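Local coordinates for protein diaminopimelate decarboxylase (Helicobacter pylori, PDB 2QGH) that catalyses, as a pyridoxal phosphate-dependent decarboxylase, the conversion of meso-diaminopimelate to L-lysine, the last step of lysine biosynthesis, at residues K66-N70 and L71-S75; G99-P102 and Y103-V106. One frame throughout, in Å; residues are numbered along the deposited sequence.

Contact 1: residues K66-N70 and L71-S75; sequences KANSN and LSILS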
loop_
_atom_site.group_PDB
_atom_site.type_symbol
_atom_site.label_atom_id
_atom_site.label_comp_id
_atom_site.label_asym_id
_atom_site.label_seq_id
_atom_site.Cartn_x
_atom_site.Cartn_y
_atom_site.Cartn_z
ATOM N N LYS A 66 14.277 -4.701 -0.400
ATOM C CA LYS A 66 12.881 -4.438 -0.714
ATOM C C LYS A 66 11.988 -5.598 -0.269
ATOM O O LYS A 66 10.833 -5.390 0.086
ATOM C CB LYS A 66 12.728 -4.215 -2.216
ATOM C CG LYS A 66 13.231 -5.381 -3.058
ATOM C CD LYS A 66 13.188 -5.052 -4.534
ATOM C CE LYS A 66 14.124 -3.892 -4.857
ATOM N NZ LYS A 66 15.543 -4.225 -4.551
ATOM N N ALA A 67 12.513 -6.823 -0.283
ATOM C CA ALA A 67 11.717 -7.980 0.138
ATOM C C ALA A 67 11.328 -7.839 1.607
ATOM O O ALA A 67 10.158 -7.975 1.971
ATOM C CB ALA A 67 12.496 -9.272 -0.073
ATOM N N ASN A 68 12.326 -7.563 2.444
ATOM C CA ASN A 68 12.131 -7.380 3.875
ATOM C C ASN A 68 13.405 -6.748 4.420
ATOM O O ASN A 68 14.473 -7.348 4.355
ATOM C CB ASN A 68 11.879 -8.719 4.572
ATOM C CG ASN A 68 11.259 -8.543 5.945
ATOM O OD1 ASN A 68 11.692 -7.701 6.720
ATOM N ND2 ASN A 68 10.243 -9.338 6.248
ATOM N N SER A 69 13.281 -5.536 4.950
ATOM C CA SER A 69 14.419 -4.785 5.469
ATOM C C SER A 69 14.519 -4.723 6.986
ATOM O O SER A 69 15.275 -3.900 7.514
ATOM C CB SER A 69 14.377 -3.348 4.944
ATOM O OG SER A 69 14.460 -3.325 3.538
ATOM N N ASN A 70 13.769 -5.568 7.692
ATOM C CA ASN A 70 13.830 -5.541 9.147
ATOM C C ASN A 70 15.290 -5.646 9.627
ATOM O O ASN A 70 16.053 -6.521 9.200
ATOM C CB ASN A 70 12.955 -6.652 9.739
ATOM C CG ASN A 70 13.044 -6.723 11.256
ATOM O OD1 ASN A 70 13.960 -7.339 11.808
ATOM N ND2 ASN A 70 12.098 -6.084 11.937
ATOM N N LEU A 71 15.669 -4.709 10.494
ATOM C CA LEU A 71 17.011 -4.625 11.051
ATOM C C LEU A 71 17.566 -5.940 11.580
ATOM O O LEU A 71 18.729 -6.254 11.363
ATOM C CB LEU A 71 17.032 -3.582 12.168
ATOM C CG LEU A 71 17.559 -2.185 11.840
ATOM C CD1 LEU A 71 17.133 -1.771 10.448
ATOM C CD2 LEU A 71 17.053 -1.210 12.883
ATOM N N SER A 72 16.728 -6.698 12.278
ATOM C CA SER A 72 17.145 -7.968 12.846
ATOM C C SER A 72 17.480 -8.995 11.788
ATOM O O SER A 72 18.506 -9.672 11.886
ATOM C CB SER A 72 16.068 -8.515 13.782
ATOM O OG SER A 72 16.054 -7.771 14.982
ATOM N N ILE A 73 16.638 -9.119 10.771
ATOM C CA ILE A 73 16.937 -10.094 9.739
ATOM C C ILE A 73 18.179 -9.675 8.941
ATOM O O ILE A 73 18.994 -10.523 8.577
ATOM C CB ILE A 73 15.747 -10.321 8.778
ATOM C CG1 ILE A 73 16.140 -9.889 7.366
ATOM C CG2 ILE A 73 14.509 -9.619 9.311
ATOM C CD1 ILE A 73 15.182 -10.296 6.303
ATOM N N LEU A 74 18.325 -8.378 8.672
ATOM C CA LEU A 74 19.486 -7.904 7.931
ATOM C C LEU A 74 20.756 -8.216 8.730
ATOM O O LEU A 74 21.806 -8.525 8.161
ATOM C CB LEU A 74 19.397 -6.394 7.671
ATOM C CG LEU A 74 18.324 -5.873 6.700
ATOM C CD1 LEU A 74 18.438 -4.368 6.581
ATOM C CD2 LEU A 74 18.497 -6.505 5.338
ATOM N N SER A 75 20.653 -8.140 10.052
ATOM C CA SER A 75 21.791 -8.420 10.917
ATOM C C SER A 75 22.155 -9.903 10.838
ATOM O O SER A 75 23.326 -10.270 10.827
ATOM C CB SER A 75 21.457 -8.046 12.358
ATOM O OG SER A 75 22.596 -8.174 13.186
#

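Contact 2: residues G99-P102 and Y103-V106; sequences GIKP and YRIV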
loop_
_atom_site.group_PDB
_atom_site.type_symbol
_atom_site.label_atom_id
_atom_site.label_comp_id
_atom_site.label_asym_id
_atom_site.label_seq_id
_atom_site.Cartn_x
_atom_site.Cartn_y
_atom_site.Cartn_z
ATOM N N GLY A 99 25.072 -4.081 9.883
ATOM C CA GLY A 99 26.365 -4.741 9.834
ATOM C C GLY A 99 26.847 -5.245 8.485
ATOM O O GLY A 99 27.870 -5.933 8.402
ATOM N N ILE A 100 26.122 -4.922 7.420
ATOM C CA ILE A 100 26.527 -5.369 6.099
ATOM C C ILE A 100 27.698 -4.505 5.647
ATOM O O ILE A 100 27.698 -3.297 5.858
ATOM C CB ILE A 100 25.332 -5.303 5.121
ATOM C CG1 ILE A 100 24.352 -6.430 5.476
ATOM C CG2 ILE A 100 25.803 -5.440 3.674
ATOM C CD1 ILE A 100 23.067 -6.407 4.721
ATOM N N LYS A 101 28.723 -5.130 5.071
ATOM C CA LYS A 101 29.896 -4.382 4.624
ATOM C C LYS A 101 29.558 -3.494 3.439
ATOM O O LYS A 101 28.880 -3.920 2.500
ATOM C CB LYS A 101 31.040 -5.326 4.225
ATOM C CG LYS A 101 31.493 -6.284 5.307
ATOM C CD LYS A 101 32.016 -5.568 6.542
ATOM C CE LYS A 101 32.537 -6.584 7.557
ATOM N NZ LYS A 101 33.072 -5.952 8.798
ATOM N N PRO A 102 30.017 -2.237 3.471
ATOM C CA PRO A 102 29.735 -1.329 2.360
ATOM C C PRO A 102 30.161 -1.884 1.001
ATOM O O PRO A 102 29.460 -1.681 0.000
ATOM C CB PRO A 102 30.487 -0.051 2.748
ATOM C CG PRO A 102 31.499 -0.508 3.765
ATOM C CD PRO A 102 30.757 -1.549 4.539
ATOM N N TYR A 103 31.286 -2.599 0.964
ATOM C CA TYR A 103 31.780 -3.165 -0.291
ATOM C C TYR A 103 30.963 -4.355 -0.807
ATOM O O TYR A 103 31.321 -4.972 -1.811
ATOM C CB TYR A 103 33.281 -3.527 -0.189
ATOM C CG TYR A 103 33.701 -4.331 1.030
ATOM C CD1 TYR A 103 33.416 -5.690 1.135
ATOM C CD2 TYR A 103 34.391 -3.722 2.084
ATOM C CE1 TYR A 103 33.807 -6.432 2.264
ATOM C CE2 TYR A 103 34.786 -4.449 3.218
ATOM C CZ TYR A 103 34.491 -5.802 3.301
ATOM O OH TYR A 103 34.872 -6.521 4.421
ATOM N N ARG A 104 29.866 -4.670 -0.122
ATOM C CA ARG A 104 28.979 -5.746 -0.549
ATOM C C ARG A 104 27.597 -5.150 -0.827
ATOM O O ARG A 104 26.609 -5.872 -0.965
ATOM C CB ARG A 104 28.850 -6.833 0.527
ATOM C CG ARG A 104 30.133 -7.577 0.851
ATOM C CD ARG A 104 29.852 -8.996 1.319
ATOM N NE ARG A 104 31.090 -9.674 1.699
ATOM C CZ ARG A 104 31.590 -9.708 2.932
ATOM N NH1 ARG A 104 30.959 -9.111 3.937
ATOM N NH2 ARG A 104 32.740 -10.324 3.158
ATOM N N ILE A 105 27.539 -3.824 -0.902
ATOM C CA ILE A 105 26.293 -3.106 -1.152
ATOM C C ILE A 105 26.212 -2.580 -2.577
ATOM O O ILE A 105 27.096 -1.859 -3.035
ATOM C CB ILE A 105 26.140 -1.901 -0.179
ATOM C CG1 ILE A 105 25.863 -2.412 1.237
ATOM C CG2 ILE A 105 24.998 -0.971 -0.635
ATOM C CD1 ILE A 105 25.838 -1.313 2.283
ATOM N N VAL A 106 25.148 -2.945 -3.278
ATOM C CA VAL A 106 24.953 -2.471 -4.639
ATOM C C VAL A 106 23.683 -1.619 -4.640
ATOM O O VAL A 106 22.694 -1.956 -3.994
ATOM C CB VAL A 106 24.855 -3.648 -5.640
ATOM C CG1 VAL A 106 26.171 -4.394 -5.668
ATOM C CG2 VAL A 106 23.735 -4.589 -5.251
HETATM O O HOH W 1 28.350 -7.748 4.576
#

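Contact 1: residues K66-N70 and L71-S75
Asn70 and Ile73 meet where the loop after barrel strand 59-64 turns into helix 71-79, and Asn70 is the N-cap of that helix. Its CG stands anti to the backbone N (chi1 177°), which brings OD1 over the first helical turn. There OD1 accepts two weak bonds, at 2.9 Å from Ser72 N and at 3.4 Å from Ile73 N, the first of them markedly bent. One amide oxygen thus serves two NH groups of the opening turn, while ND2 of the same amide donates to the backbone of Ile405. The side chain of Ile73 crosses that of Asn70 at a slant: its CG2 packs 3.4 Å from Asn70 CB, and its CD1 reaches back to Asn68 O at 3.6 Å.

Upstream, Asn68 forms an Asx turn, its OD1 accepting from Asn70 N at 3.1 Å. The donor lies in the carbonyl plane and the N-H points nearly straight at the oxygen (166°), which ties the cap residue to the loop before it. Asn68 ND2 is held by Gly376 O. Further back, Lys66 touches both the pyridoxal phosphate and the bound lysine, and its NZ forms a salt bridge with Asp85. Glu418 of the second subunit accepts from Leu71 N, so the helix start also faces the dimer partner. Leu74 N-H donates to Asn70 O, the first i to i+4 bond of the helix, and Leu74 CD1 comes within 3.3 Å of Ser69 O.

Contact 2: residues G99-P102 and Y103-V106
The Tyr103 ring carries Lys101 CB over one face, 3.7 Å from the ring centroid and 18° off the normal, a CH-pi contact displaced toward the rim. Tyr103 CE1 in turn lies over the centre of one face of the Arg104 guanidinium, while water 1 sits at the edge of that group, in its plane, and accepts from Arg104 NH1 at 3.0 Å. The same water accepts from Lys101 N, so it bridges the arginine to the backbone.

Lys101 runs side by side with both Tyr103 and Arg104, all pointing the same way. With Lys101 CG anti to the carbonyl carbon (chi1 -57°), that atom lies 3.5 Å from Tyr103 OH, and the bend at chi2 (-61°) sets CD 3.7 Å from the same Tyr103 OH. On the buried part of the turn, Ile100 CG2 packs on Ile105 CG1 at 3.9 Å, against Ala95 of helix 89-97 and Ala84 of strand 83-86.

Two successive i to i+3 backbone bonds close the bend: Arg104 N to Lys101 O at 2.9 Å and Ile105 N to Pro102 O at 3.0 Å. After the Schellman motif at Gly99 that ends the helix, this turn leads into strand 105-107, an alpha-to-beta connection of the parallel eight-stranded (beta/alpha) barrel.

Contact 1 precedes contact 2 along the chain, and their centres lie 14 Å apart in the same pyridoxal-binding barrel. Residues 66-75 join strand 59-64 to helix 71-79; residues 99-106 join helix 89-97 to strand 105-107. Contact 1 thus follows the first barrel strand and contact 2 leads into the third, with strand 83-86 between those two in the barrel; one is a beta-to-alpha connection and the other an alpha-to-beta one. Distance from the cofactor fits this: Lys66 touches it, whereas the Ile105 side chain is about 12 Å away. Helix 89-97 packs against both, and they touch directly through Leu74 O and Ile100 CD1, 4.2 Å apart.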